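Local structure of binding component of ABC transporter (Wolinella succinogenes, 3K4U) at residues V9-G14 with G25-F30; R36-A41 with F65-S70; T51-L56 with V119-V124; N167-A172 with T230-K235. The protein probably acts as the solute-binding component of an ABC transporter, holding lysine in a cleft between two lobes. All coordinates share one frame; numbering follows the deposited sequence.

Contact 1: residues V9-G14 with G25-F30; sequences VGLEPG and GNVIGF. With LYS (lysine), chain K.
Behind the lysine pocket, L11 and P13 pack on V27 where strand 6-11 runs out into the loop that carries the pocket residue E12. In this solute-binding protein of family 3 the strand is the middle one of a parallel sheet, whereas V27 sits on strand 27-28, paired antiparallel with strand 20-21. V27 divides its two methyls between the two partners. V27 CG1 meets P13 CG obliquely at 3.7 Å, and P13 CG also lies 4.0 Å from V27 CB. V27 CG2 is 4.1 Å from L11 CD1; here the side chains run alongside one another, pointing opposite ways. The CG of L11 stands between its backbone N and carbonyl carbon (chi1 37°), a setting that brings CD1 against V27. V32 of helix 30-41 touches both L11 and V27, and L48 of strand 45-50 also lies against V27, so the two methyl contacts belong to a larger apolar cluster. E12, between L11 and P13 in sequence, instead reaches the ligand. Its CG is anti to the backbone N (chi1 -162°) and the rest of the chain is extended, which brings OE1 to the amino group at the far end of the bound lysine: the ligand NZ donates a hydrogen bond to E12 OE1 at 2.5 Å. The backbone N of E12 is hydrogen-bonded to S70 OG. Chemically the loop is two-sided: hydrocarbon contact with V27 backs the residues flanking E12, while its carboxylate would probably suit a cationic ligand side chain.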
loop_
_atom_site.group_PDB
_atom_site.type_symbol
_atom_site.label_atom_id
_atom_site.label_comp_id
_atom_site.label_asym_id
_atom_site.label_seq_id
_atom_site.Cartn_x
_atom_site.Cartn_y
_atom_site.Cartn_z
ATOM N N VAL E 9 26.278 30.053 8.147
ATOM C CA VAL E 9 26.099 29.278 6.922
ATOM C C VAL E 9 26.936 29.788 5.757
ATOM O O VAL E 9 26.754 30.937 5.299
ATOM C CB VAL E 9 24.647 29.309 6.443
ATOM C CG1 VAL E 9 24.449 28.298 5.272
ATOM C CG2 VAL E 9 23.691 29.019 7.590
ATOM N N GLY E 10 27.802 28.908 5.244
ATOM C CA GLY E 10 28.581 29.171 4.038
ATOM C C GLY E 10 27.811 28.871 2.766
ATOM O O GLY E 10 27.100 27.862 2.686
ATOM N N LEU E 11 27.953 29.758 1.775
ATOM C CA LEU E 11 27.302 29.618 0.485
ATOM C C LEU E 11 27.947 30.510 -0.529
ATOM O O LEU E 11 28.642 31.449 -0.172
ATOM C CB LEU E 11 25.793 29.891 0.540
ATOM C CG LEU E 11 25.083 30.944 1.377
ATOM C CD1 LEU E 11 25.834 32.281 1.370
ATOM C CD2 LEU E 11 23.684 31.135 0.853
ATOM N N GLU E 12 27.753 30.181 -1.804
ATOM C CA GLU E 12 28.366 30.920 -2.889
ATOM C C GLU E 12 27.264 31.529 -3.724
ATOM O O GLU E 12 26.472 30.799 -4.351
ATOM C CB GLU E 12 29.253 30.016 -3.748
ATOM C CG GLU E 12 30.249 30.812 -4.612
ATOM C CD GLU E 12 30.772 30.039 -5.797
ATOM O OE1 GLU E 12 29.956 29.343 -6.447
ATOM O OE2 GLU E 12 31.991 30.136 -6.098
ATOM N N PRO E 13 27.162 32.862 -3.717
ATOM C CA PRO E 13 26.019 33.395 -4.445
ATOM C C PRO E 13 26.117 33.206 -5.952
ATOM O O PRO E 13 27.217 33.135 -6.512
ATOM C CB PRO E 13 26.034 34.860 -4.057
ATOM C CG PRO E 13 26.539 34.813 -2.607
ATOM C CD PRO E 13 27.655 33.810 -2.701
ATOM N N GLY E 14 24.979 33.103 -6.619
ATOM C CA GLY E 14 25.036 33.108 -8.071
ATOM C C GLY E 14 24.662 31.801 -8.740
ATOM O O GLY E 14 24.675 31.736 -9.960
ATOM N N GLY E 25 22.693 44.141 -2.647
ATOM C CA GLY E 25 23.788 43.370 -2.104
ATOM C C GLY E 25 23.635 42.379 -1.000
ATOM O O GLY E 25 24.587 41.910 -0.473
ATOM N N ASN E 26 22.423 42.082 -0.620
ATOM C CA ASN E 26 22.194 41.017 0.321
ATOM C C ASN E 26 22.023 39.743 -0.458
ATOM O O ASN E 26 21.452 39.775 -1.510
ATOM C CB ASN E 26 20.909 41.197 1.052
ATOM C CG ASN E 26 20.675 42.547 1.445
ATOM O OD1 ASN E 26 21.223 43.003 2.406
ATOM N ND2 ASN E 26 19.826 43.209 0.737
ATOM N N VAL E 27 22.524 38.630 0.050
ATOM C CA VAL E 27 22.274 37.376 -0.642
ATOM C C VAL E 27 20.896 36.850 -0.271
ATOM O O VAL E 27 20.476 36.926 0.873
ATOM C CB VAL E 27 23.453 36.347 -0.537
ATOM C CG1 VAL E 27 24.781 37.091 -0.204
ATOM C CG2 VAL E 27 23.187 35.318 0.450
ATOM N N ILE E 28 20.174 36.375 -1.272
ATOM C CA ILE E 28 18.816 35.861 -1.080
ATOM C C ILE E 28 18.662 34.602 -1.900
ATOM O O ILE E 28 19.540 34.282 -2.683
ATOM C CB ILE E 28 17.773 36.872 -1.526
ATOM C CG1 ILE E 28 17.999 37.220 -2.993
ATOM C CG2 ILE E 28 17.805 38.098 -0.609
ATOM C CD1 ILE E 28 16.748 37.728 -3.708
ATOM N N GLY E 29 17.556 33.886 -1.720
ATOM C CA GLY E 29 17.344 32.612 -2.424
ATOM C C GLY E 29 16.686 31.503 -1.605
ATOM O O GLY E 29 16.401 31.648 -0.404
ATOM N N PHE E 30 16.414 30.402 -2.282
ATOM C CA PHE E 30 15.777 29.251 -1.678
ATOM C C PHE E 30 16.606 28.760 -0.507
ATOM O O PHE E 30 16.083 28.583 0.581
ATOM C CB PHE E 30 15.579 28.177 -2.759
ATOM C CG PHE E 30 15.009 26.861 -2.260
ATOM C CD1 PHE E 30 13.686 26.757 -1.889
ATOM C CD2 PHE E 30 15.795 25.715 -2.237
ATOM C CE1 PHE E 30 13.150 25.539 -1.472
ATOM C CE2 PHE E 30 15.266 24.499 -1.820
ATOM C CZ PHE E 30 13.939 24.407 -1.444
HETATM N N LYS K . 25.202 21.141 -7.670
HETATM C CA LYS K . 26.346 21.948 -8.041
HETATM C C LYS K . 27.568 21.332 -7.398
HETATM O O LYS K . 27.454 20.754 -6.319
HETATM C CB LYS K . 26.172 23.385 -7.528
HETATM C CG LYS K . 26.995 24.424 -8.253
HETATM C CD LYS K . 27.419 25.498 -7.314
HETATM C CE LYS K . 27.938 26.745 -8.037
HETATM N NZ LYS K . 28.051 27.921 -7.135
HETATM O OXT LYS K . 28.676 21.400 -7.924
#

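Contact 2: residues R36-A41 with F65-S70; sequences REMAKA and FDIIIS
M38, deposited as selenomethionine, sets its SE and CE against the CD1 tips of I67 and I69 on one face of the parallel sheet of the first lobe. Helix 30-41 is the crossover helix of a right-handed beta-alpha-beta unit joining strand 6-11 to its neighbour 45-50, and here it packs on the segment of strand 67-68, which flanks strand 6-11 on the other side. M38 has the most area buried by the contact, 56 Å², with the two isoleucines sharing the remainder about equally. Its CG is anti to the backbone N (chi1 -173°) and the chain runs straight out from the helix as far as SE, then bends at chi3 (-59°) to swing CE across toward I69. Both isoleucines answer with CD1, each meeting the selenomethionine tip to tip. No hydrogen bond crosses the interface. W193 touches all three side chains, V9 of strand 6-11 adjoins the isoleucines, and W205 and F209 of helix 200-216 close on M38, completing a buried apolar layer. I67 CD1 lies 3.8 Å from M38 SE and 4.0 Å from M38 CE, while I69 CD1 is 3.5 Å from that same terminal methyl, M38 CE.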
loop_
_atom_site.group_PDB
_atom_site.type_symbol
_atom_site.label_atom_id
_atom_site.label_comp_id
_atom_site.label_asym_id
_atom_site.label_seq_id
_atom_site.Cartn_x
_atom_site.Cartn_y
_atom_site.Cartn_z
ATOM N N ARG E 36 17.207 30.596 6.960
ATOM C CA ARG E 36 16.456 31.480 7.856
ATOM C C ARG E 36 15.519 30.652 8.741
ATOM O O ARG E 36 15.467 30.871 9.948
ATOM C CB ARG E 36 15.736 32.593 7.060
ATOM C CG ARG E 36 15.097 33.685 7.904
ATOM C CD ARG E 36 14.712 34.945 7.071
ATOM N NE ARG E 36 15.822 35.894 6.952
ATOM C CZ ARG E 36 16.484 36.150 5.827
ATOM N NH1 ARG E 36 16.143 35.553 4.688
ATOM N NH2 ARG E 36 17.485 37.019 5.830
ATOM N N GLU E 37 14.805 29.693 8.154
ATOM C CA GLU E 37 13.876 28.811 8.915
ATOM C C GLU E 37 14.622 27.990 9.950
ATOM O O GLU E 37 14.246 27.925 11.110
ATOM C CB GLU E 37 13.112 27.833 7.999
ATOM C CG GLU E 37 11.943 28.436 7.200
ATOM C CD GLU E 37 10.769 28.886 8.074
ATOM O OE1 GLU E 37 10.536 28.290 9.163
ATOM O OE2 GLU E 37 10.077 29.847 7.679
HETATM N N MSE E 38 15.678 27.342 9.483
HETATM C CA MSE E 38 16.498 26.548 10.321
HETATM C C MSE E 38 16.978 27.360 11.519
HETATM O O MSE E 38 16.937 26.875 12.647
HETATM C CB MSE E 38 17.641 26.016 9.491
HETATM C CG MSE E 38 18.471 25.036 10.215
HETATM SE SE MSE E 38 20.112 24.592 9.280
HETATM C CE MSE E 38 19.339 23.903 7.610
ATOM N N ALA E 39 17.409 28.601 11.310
ATOM C CA ALA E 39 17.958 29.355 12.452
ATOM C C ALA E 39 16.904 29.699 13.499
ATOM O O ALA E 39 17.166 29.588 14.703
ATOM C CB ALA E 39 18.701 30.567 11.999
ATOM N N LYS E 40 15.717 30.100 13.043
ATOM C CA LYS E 40 14.539 30.316 13.917
ATOM C C LYS E 40 14.226 29.067 14.752
ATOM O O LYS E 40 14.181 29.126 15.980
ATOM C CB LYS E 40 13.318 30.692 13.075
ATOM C CG LYS E 40 12.591 31.961 13.453
ATOM C CD LYS E 40 11.275 31.656 14.163
ATOM C CE LYS E 40 11.340 31.943 15.692
ATOM N NZ LYS E 40 11.040 33.397 16.052
ATOM N N ALA E 41 14.035 27.935 14.082
ATOM C CA ALA E 41 13.779 26.657 14.748
ATOM C C ALA E 41 14.792 26.301 15.856
ATOM O O ALA E 41 14.417 25.739 16.894
ATOM C CB ALA E 41 13.687 25.543 13.708
ATOM N N PHE E 65 32.503 28.019 9.357
ATOM C CA PHE E 65 31.031 27.931 9.538
ATOM C C PHE E 65 30.481 26.594 10.040
ATOM O O PHE E 65 31.222 25.671 10.280
ATOM C CB PHE E 65 30.266 28.449 8.337
ATOM C CG PHE E 65 30.980 28.302 7.043
ATOM C CD1 PHE E 65 30.743 27.217 6.228
ATOM C CD2 PHE E 65 31.844 29.277 6.607
ATOM C CE1 PHE E 65 31.390 27.081 4.994
ATOM C CE2 PHE E 65 32.497 29.160 5.401
ATOM C CZ PHE E 65 32.266 28.052 4.585
ATOM N N ASP E 66 29.170 26.503 10.218
ATOM C CA ASP E 66 28.558 25.339 10.851
ATOM C C ASP E 66 27.973 24.319 9.865
ATOM O O ASP E 66 27.987 23.107 10.125
ATOM C CB ASP E 66 27.541 25.803 11.879
ATOM C CG ASP E 66 28.170 26.730 12.922
ATOM O OD1 ASP E 66 29.315 26.434 13.334
ATOM O OD2 ASP E 66 27.554 27.756 13.321
ATOM N N ILE E 67 27.519 24.821 8.719
ATOM C CA ILE E 67 26.759 24.050 7.735
ATOM C C ILE E 67 26.904 24.737 6.370
ATOM O O ILE E 67 27.166 25.936 6.314
ATOM C CB ILE E 67 25.270 23.998 8.180
ATOM C CG1 ILE E 67 24.406 23.073 7.286
ATOM C CG2 ILE E 67 24.710 25.386 8.263
ATOM C CD1 ILE E 67 23.085 22.662 7.876
ATOM N N ILE E 68 26.781 23.976 5.279
ATOM C CA ILE E 68 26.843 24.507 3.908
ATOM C C ILE E 68 25.471 24.342 3.281
ATOM O O ILE E 68 25.014 23.231 3.064
ATOM C CB ILE E 68 27.792 23.663 3.040
ATOM C CG1 ILE E 68 29.263 23.869 3.419
ATOM C CG2 ILE E 68 27.611 23.955 1.542
ATOM C CD1 ILE E 68 30.198 23.078 2.496
ATOM N N ILE E 69 24.790 25.425 2.970
ATOM C CA ILE E 69 23.518 25.293 2.296
ATOM C C ILE E 69 23.658 26.079 1.010
ATOM O O ILE E 69 23.273 27.232 0.920
ATOM C CB ILE E 69 22.357 25.773 3.168
ATOM C CG1 ILE E 69 22.420 25.123 4.537
ATOM C CG2 ILE E 69 21.013 25.400 2.568
ATOM C CD1 ILE E 69 21.446 25.746 5.522
ATOM N N SER E 70 24.232 25.419 0.014
ATOM C CA SER E 70 24.669 26.031 -1.222
ATOM C C SER E 70 24.270 25.184 -2.407
ATOM O O SER E 70 24.909 25.228 -3.435
ATOM C CB SER E 70 26.183 26.187 -1.203
ATOM O OG SER E 70 26.551 27.371 -1.893
#

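Contact 3: residues T51-L56 with V119-V124; sequences TSWDGL and VTKFGV. With LYS (lysine), chain K.
W53 and V124 face each other across the ligand cleft of this periplasmic-binding-protein fold, with the bound lysine lying against both. V124 CG2 makes a CH-pi contact 4.0 Å from the centroid of the W53 five-membered ring, only 12° off its normal, and the two side chains cross at about a right angle. Ligand CD lies over that same indole face, nearer the six-membered ring, 3.4 Å from W53 CZ3. V124 CG2 also approaches the ligand carboxylate, 3.4 Å from OXT. G123 O lies obliquely 3.5 Å from W53 NE1. K121 CE is 4.1 Å from W53 CB and 3.8 Å from the ligand CE. Beyond this shell, K121 NZ is hydrogen-bonded to D143 O and also forms long, weak ion pairs with E12 and E145. The W53 loop is shaped by a bond from S52 OG to D54 OD2 at 3.0 Å, and W53 CG stands anti to its backbone N (chi1 -179°), carrying the indole into the cleft. V124 is the N-cap residue of helix 125-133, whose S125 N bonds to the ligand. With an alanine in place of W53, the ligand methylenes and the V124 methyl would probably be left without their shared aromatic surface. W53, V124 and the K121 methylenes thus press mainly carbon on the ligand, also beside its carboxylate and amino end, while its hydrogen bonds come from residues such as E12 and S125.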
loop_
_atom_site.group_PDB
_atom_site.type_symbol
_atom_site.label_atom_id
_atom_site.label_comp_id
_atom_site.label_asym_id
_atom_site.label_seq_id
_atom_site.Cartn_x
_atom_site.Cartn_y
_atom_site.Cartn_z
ATOM N N THR E 51 31.196 32.563 0.392
ATOM C CA THR E 51 32.502 31.903 0.268
ATOM C C THR E 51 32.584 31.537 -1.175
ATOM O O THR E 51 31.565 31.381 -1.788
ATOM C CB THR E 51 32.537 30.627 1.137
ATOM O OG1 THR E 51 32.030 30.945 2.449
ATOM C CG2 THR E 51 33.976 30.000 1.250
ATOM N N SER E 52 33.773 31.461 -1.745
ATOM C CA SER E 52 33.890 31.021 -3.126
ATOM C C SER E 52 33.835 29.512 -3.036
ATOM O O SER E 52 34.016 28.971 -1.945
ATOM C CB SER E 52 35.186 31.506 -3.787
ATOM O OG SER E 52 36.289 30.856 -3.206
ATOM N N TRP E 53 33.596 28.850 -4.167
ATOM C CA TRP E 53 33.142 27.464 -4.170
ATOM C C TRP E 53 34.195 26.477 -3.643
ATOM O O TRP E 53 33.876 25.543 -2.882
ATOM C CB TRP E 53 32.647 27.045 -5.566
ATOM C CG TRP E 53 32.169 25.678 -5.553
ATOM C CD1 TRP E 53 32.868 24.559 -5.901
ATOM C CD2 TRP E 53 30.891 25.232 -5.088
ATOM N NE1 TRP E 53 32.093 23.443 -5.694
ATOM C CE2 TRP E 53 30.875 23.827 -5.203
ATOM C CE3 TRP E 53 29.753 25.887 -4.596
ATOM C CZ2 TRP E 53 29.770 23.057 -4.838
ATOM C CZ3 TRP E 53 28.650 25.122 -4.216
ATOM C CH2 TRP E 53 28.664 23.715 -4.353
ATOM N N ASP E 54 35.445 26.691 -4.025
ATOM C CA ASP E 54 36.497 25.761 -3.681
ATOM C C ASP E 54 36.897 25.904 -2.229
ATOM O O ASP E 54 37.814 25.210 -1.760
ATOM C CB ASP E 54 37.696 25.954 -4.609
ATOM C CG ASP E 54 38.330 27.357 -4.512
ATOM O OD1 ASP E 54 39.576 27.420 -4.641
ATOM O OD2 ASP E 54 37.627 28.390 -4.330
ATOM N N GLY E 55 36.207 26.812 -1.520
ATOM C CA GLY E 55 36.513 27.150 -0.124
ATOM C C GLY E 55 35.359 26.813 0.810
ATOM O O GLY E 55 35.459 26.944 2.009
ATOM N N LEU E 56 34.251 26.352 0.274
ATOM C CA LEU E 56 33.137 25.883 1.131
ATOM C C LEU E 56 33.490 24.705 2.026
ATOM O O LEU E 56 33.340 24.789 3.241
ATOM C CB LEU E 56 31.922 25.531 0.304
ATOM C CG LEU E 56 31.157 26.716 -0.271
ATOM C CD1 LEU E 56 30.074 26.167 -1.184
ATOM C CD2 LEU E 56 30.506 27.571 0.787
ATOM N N VAL E 119 30.334 25.184 -22.537
ATOM C CA VAL E 119 30.883 25.878 -21.363
ATOM C C VAL E 119 30.123 25.729 -20.051
ATOM O O VAL E 119 28.867 25.703 -20.018
ATOM C CB VAL E 119 31.161 27.356 -21.628
ATOM C CG1 VAL E 119 32.305 27.497 -22.625
ATOM C CG2 VAL E 119 29.925 28.050 -22.126
ATOM N N THR E 120 30.906 25.634 -18.974
ATOM C CA THR E 120 30.369 25.679 -17.625
ATOM C C THR E 120 31.344 26.292 -16.580
ATOM O O THR E 120 32.469 26.723 -16.906
ATOM C CB THR E 120 29.901 24.281 -17.182
ATOM O OG1 THR E 120 28.870 24.409 -16.190
ATOM C CG2 THR E 120 31.055 23.464 -16.628
ATOM N N LYS E 121 30.908 26.308 -15.328
ATOM C CA LYS E 121 31.719 26.850 -14.274
ATOM C C LYS E 121 32.797 25.841 -13.858
ATOM O O LYS E 121 32.608 24.618 -14.010
ATOM C CB LYS E 121 30.834 27.204 -13.085
ATOM C CG LYS E 121 31.620 27.424 -11.768
ATOM C CD LYS E 121 30.641 27.412 -10.603
ATOM C CE LYS E 121 31.270 27.888 -9.337
ATOM N NZ LYS E 121 31.614 29.318 -9.417
ATOM N N PHE E 122 33.900 26.342 -13.302
ATOM C CA PHE E 122 35.021 25.480 -12.941
ATOM C C PHE E 122 34.819 24.689 -11.643
ATOM O O PHE E 122 34.250 25.206 -10.656
ATOM C CB PHE E 122 36.325 26.282 -12.864
ATOM C CG PHE E 122 37.520 25.450 -12.489
ATOM C CD1 PHE E 122 38.221 24.716 -13.474
ATOM C CD2 PHE E 122 37.929 25.351 -11.157
ATOM C CE1 PHE E 122 39.331 23.926 -13.142
ATOM C CE2 PHE E 122 39.046 24.544 -10.807
ATOM C CZ PHE E 122 39.738 23.827 -11.813
ATOM N N GLY E 123 35.328 23.452 -11.642
ATOM C CA GLY E 123 35.301 22.577 -10.455
ATOM C C GLY E 123 33.920 22.365 -9.854
ATOM O O GLY E 123 33.748 22.449 -8.655
ATOM N N VAL E 124 32.927 22.060 -10.667
ATOM C CA VAL E 124 31.565 21.988 -10.158
ATOM C C VAL E 124 30.831 20.763 -10.788
ATOM O O VAL E 124 31.238 20.271 -11.841
ATOM C CB VAL E 124 30.892 23.332 -10.479
ATOM C CG1 VAL E 124 29.786 23.181 -11.460
ATOM C CG2 VAL E 124 30.459 23.991 -9.265
HETATM N N LYS K . 25.202 21.141 -7.670
HETATM C CA LYS K . 26.346 21.948 -8.041
HETATM C C LYS K . 27.568 21.332 -7.398
HETATM O O LYS K . 27.454 20.754 -6.319
HETATM C CB LYS K . 26.172 23.385 -7.528
HETATM C CG LYS K . 26.995 24.424 -8.253
HETATM C CD LYS K . 27.419 25.498 -7.314
HETATM C CE LYS K . 27.938 26.745 -8.037
HETATM N NZ LYS K . 28.051 27.921 -7.135
HETATM O OXT LYS K . 28.676 21.400 -7.924
#

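Contact 4: residues N167-A172 with T230-K235; sequences NVAFMA and TKWLEK
A169 and A172, one turn apart on helix 164-175, present their methyls to W232 and L233 in the tail that follows helix 218-228. The contact joins the two lobes of the binding-protein fold: the alanine helix belongs to the lobe built on strands 89-98, 159-163 and 179-182, whereas the tail lies beside W226 and P17, on the side of the first lobe. W232 offers an edge to the helix. A169 CB comes in near the plane of the indole, at the rim of the six-membered ring, equally close to CZ2 and CH2. The ring is set there by a chi1 of 60°, which places CG between the backbone N and the carbonyl carbon and lets the indole reach the helix although its CB does not point that way. L233 points directly at the helix and touches A172 with CD1. It also lies against the tryptophan, its CG standing 4.0 Å above the plane and over the centre of the W232 ring, so the neighbouring residues form one compact apolar patch. A short 3-10 turn through W232 and L233 brings them together, with a backbone bond from L233 N to T230 O at 3.1 Å. On the far side of the helix, F170 turns away to V149 and L153. From residues 167-172, two alanine methyls meet the tail: A172 CB lies 4.1 Å from L233 CD1, and A169 CB 3.7 Å from W232 CH2.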
loop_
_atom_site.group_PDB
_atom_site.type_symbol
_atom_site.label_atom_id
_atom_site.label_comp_id
_atom_site.label_asym_id
_atom_site.label_seq_id
_atom_site.Cartn_x
_atom_site.Cartn_y
_atom_site.Cartn_z
ATOM N N ASN E 167 19.038 26.709 -15.119
ATOM C CA ASN E 167 18.571 26.974 -16.463
ATOM C C ASN E 167 17.172 27.545 -16.542
ATOM O O ASN E 167 16.929 28.521 -17.242
ATOM C CB ASN E 167 18.702 25.723 -17.309
ATOM C CG ASN E 167 20.131 25.285 -17.453
ATOM O OD1 ASN E 167 21.048 26.113 -17.556
ATOM N ND2 ASN E 167 20.341 23.977 -17.458
ATOM N N VAL E 168 16.227 26.982 -15.815
ATOM C CA VAL E 168 14.897 27.590 -15.945
ATOM C C VAL E 168 14.836 29.024 -15.402
ATOM O O VAL E 168 14.185 29.860 -15.980
ATOM C CB VAL E 168 13.691 26.665 -15.554
ATOM C CG1 VAL E 168 14.127 25.415 -14.945
ATOM C CG2 VAL E 168 12.722 27.369 -14.670
ATOM N N ALA E 169 15.552 29.314 -14.325
ATOM C CA ALA E 169 15.570 30.671 -13.780
ATOM C C ALA E 169 16.299 31.611 -14.734
ATOM O O ALA E 169 15.909 32.764 -14.926
ATOM C CB ALA E 169 16.203 30.685 -12.420
ATOM N N PHE E 170 17.351 31.103 -15.356
ATOM C CA PHE E 170 18.044 31.892 -16.351
ATOM C C PHE E 170 17.214 32.138 -17.609
ATOM O O PHE E 170 17.231 33.240 -18.148
ATOM C CB PHE E 170 19.371 31.247 -16.697
ATOM C CG PHE E 170 20.273 32.118 -17.517
ATOM C CD1 PHE E 170 21.278 32.860 -16.909
ATOM C CD2 PHE E 170 20.141 32.161 -18.898
ATOM C CE1 PHE E 170 22.132 33.639 -17.657
ATOM C CE2 PHE E 170 20.972 32.934 -19.659
ATOM C CZ PHE E 170 21.977 33.679 -19.041
HETATM N N MSE E 171 16.501 31.114 -18.076
HETATM C CA MSE E 171 15.614 31.235 -19.226
HETATM C C MSE E 171 14.589 32.314 -19.016
HETATM O O MSE E 171 14.207 32.990 -19.957
HETATM C CB MSE E 171 14.885 29.919 -19.501
HETATM C CG MSE E 171 15.677 28.898 -20.304
HETATM SE SE MSE E 171 16.445 29.643 -21.947
HETATM C CE MSE E 171 14.783 30.023 -22.933
ATOM N N ALA E 172 14.139 32.473 -17.782
ATOM C CA ALA E 172 13.116 33.456 -17.471
ATOM C C ALA E 172 13.658 34.862 -17.564
ATOM O O ALA E 172 13.032 35.724 -18.170
ATOM C CB ALA E 172 12.535 33.218 -16.098
ATOM N N THR E 230 7.504 33.715 -10.662
ATOM C CA THR E 230 8.441 34.649 -11.212
ATOM C C THR E 230 8.730 35.965 -10.504
ATOM O O THR E 230 9.560 36.706 -10.922
ATOM C CB THR E 230 7.947 34.955 -12.595
ATOM O OG1 THR E 230 6.521 34.904 -12.588
ATOM C CG2 THR E 230 8.412 33.918 -13.519
ATOM N N LYS E 231 8.127 36.181 -9.372
ATOM C CA LYS E 231 8.167 37.416 -8.641
ATOM C C LYS E 231 9.549 37.798 -8.205
ATOM O O LYS E 231 9.878 38.930 -8.146
ATOM C CB LYS E 231 7.226 37.351 -7.469
ATOM C CG LYS E 231 6.808 38.667 -6.884
ATOM C CD LYS E 231 6.292 38.453 -5.465
ATOM C CE LYS E 231 5.434 39.606 -4.977
ATOM N NZ LYS E 231 4.575 39.298 -3.792
ATOM N N TRP E 232 10.349 36.835 -7.844
ATOM C CA TRP E 232 11.652 37.041 -7.271
ATOM C C TRP E 232 12.515 37.762 -8.274
ATOM O O TRP E 232 13.463 38.381 -7.933
ATOM C CB TRP E 232 12.272 35.747 -6.726
ATOM C CG TRP E 232 12.475 34.664 -7.697
ATOM C CD1 TRP E 232 11.587 33.785 -8.085
ATOM C CD2 TRP E 232 13.661 34.370 -8.400
ATOM N NE1 TRP E 232 12.111 32.959 -8.989
ATOM C CE2 TRP E 232 13.400 33.308 -9.204
ATOM C CE3 TRP E 232 14.918 34.922 -8.429
ATOM C CZ2 TRP E 232 14.328 32.782 -10.020
ATOM C CZ3 TRP E 232 15.821 34.400 -9.221
ATOM C CH2 TRP E 232 15.542 33.345 -10.008
ATOM N N LEU E 233 12.166 37.715 -9.530
ATOM C CA LEU E 233 13.018 38.308 -10.528
ATOM C C LEU E 233 13.248 39.803 -10.551
ATOM O O LEU E 233 14.185 40.269 -11.131
ATOM C CB LEU E 233 12.626 37.808 -11.878
ATOM C CG LEU E 233 13.013 36.367 -11.942
ATOM C CD1 LEU E 233 12.202 35.758 -12.954
ATOM C CD2 LEU E 233 14.384 36.272 -12.327
ATOM N N GLU E 234 12.453 40.584 -9.839
ATOM C CA GLU E 234 12.782 41.999 -9.786
ATOM C C GLU E 234 13.831 41.888 -8.699
ATOM O O GLU E 234 13.526 42.046 -7.516
ATOM C CB GLU E 234 11.591 42.821 -9.308
ATOM C CG GLU E 234 10.792 43.465 -10.428
ATOM C CD GLU E 234 11.460 44.709 -10.981
ATOM O OE1 GLU E 234 11.532 44.847 -12.220
ATOM O OE2 GLU E 234 11.914 45.549 -10.176
ATOM N N LYS E 235 15.066 41.567 -9.090
ATOM C CA LYS E 235 16.065 41.262 -8.094
ATOM C C LYS E 235 15.742 41.869 -6.768
ATOM O O LYS E 235 14.978 41.306 -6.000
ATOM C CB LYS E 235 17.440 41.662 -8.545
ATOM C CG LYS E 235 17.930 40.842 -9.671
ATOM C CD LYS E 235 17.137 41.129 -10.905
ATOM C CE LYS E 235 17.674 42.298 -11.761
ATOM N NZ LYS E 235 16.645 43.245 -12.309
#

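Contacts 1 and 2 belong to one lobe and share its parallel sheet, strands 6-11 and 67-68 being neighbours in it; contact 2 is fully buried, contact 1 only partly. Contacts 3 and 4 each bring one lobe against the other, and both are partly buried, but they differ in chemistry: contact 3 is an aromatic and aliphatic wall against the ligand, whereas contact 4 is plain methyl-to-apolar packing with no ligand contact. Contacts 1 and 3 both touch the bound lysine and meet round E12, which pairs weakly with K121 and W53 N, while the adjoining L11 O accepts a bond from T51 N at 2.8 Å. No hydrogen bond spans the two segments in any of the four.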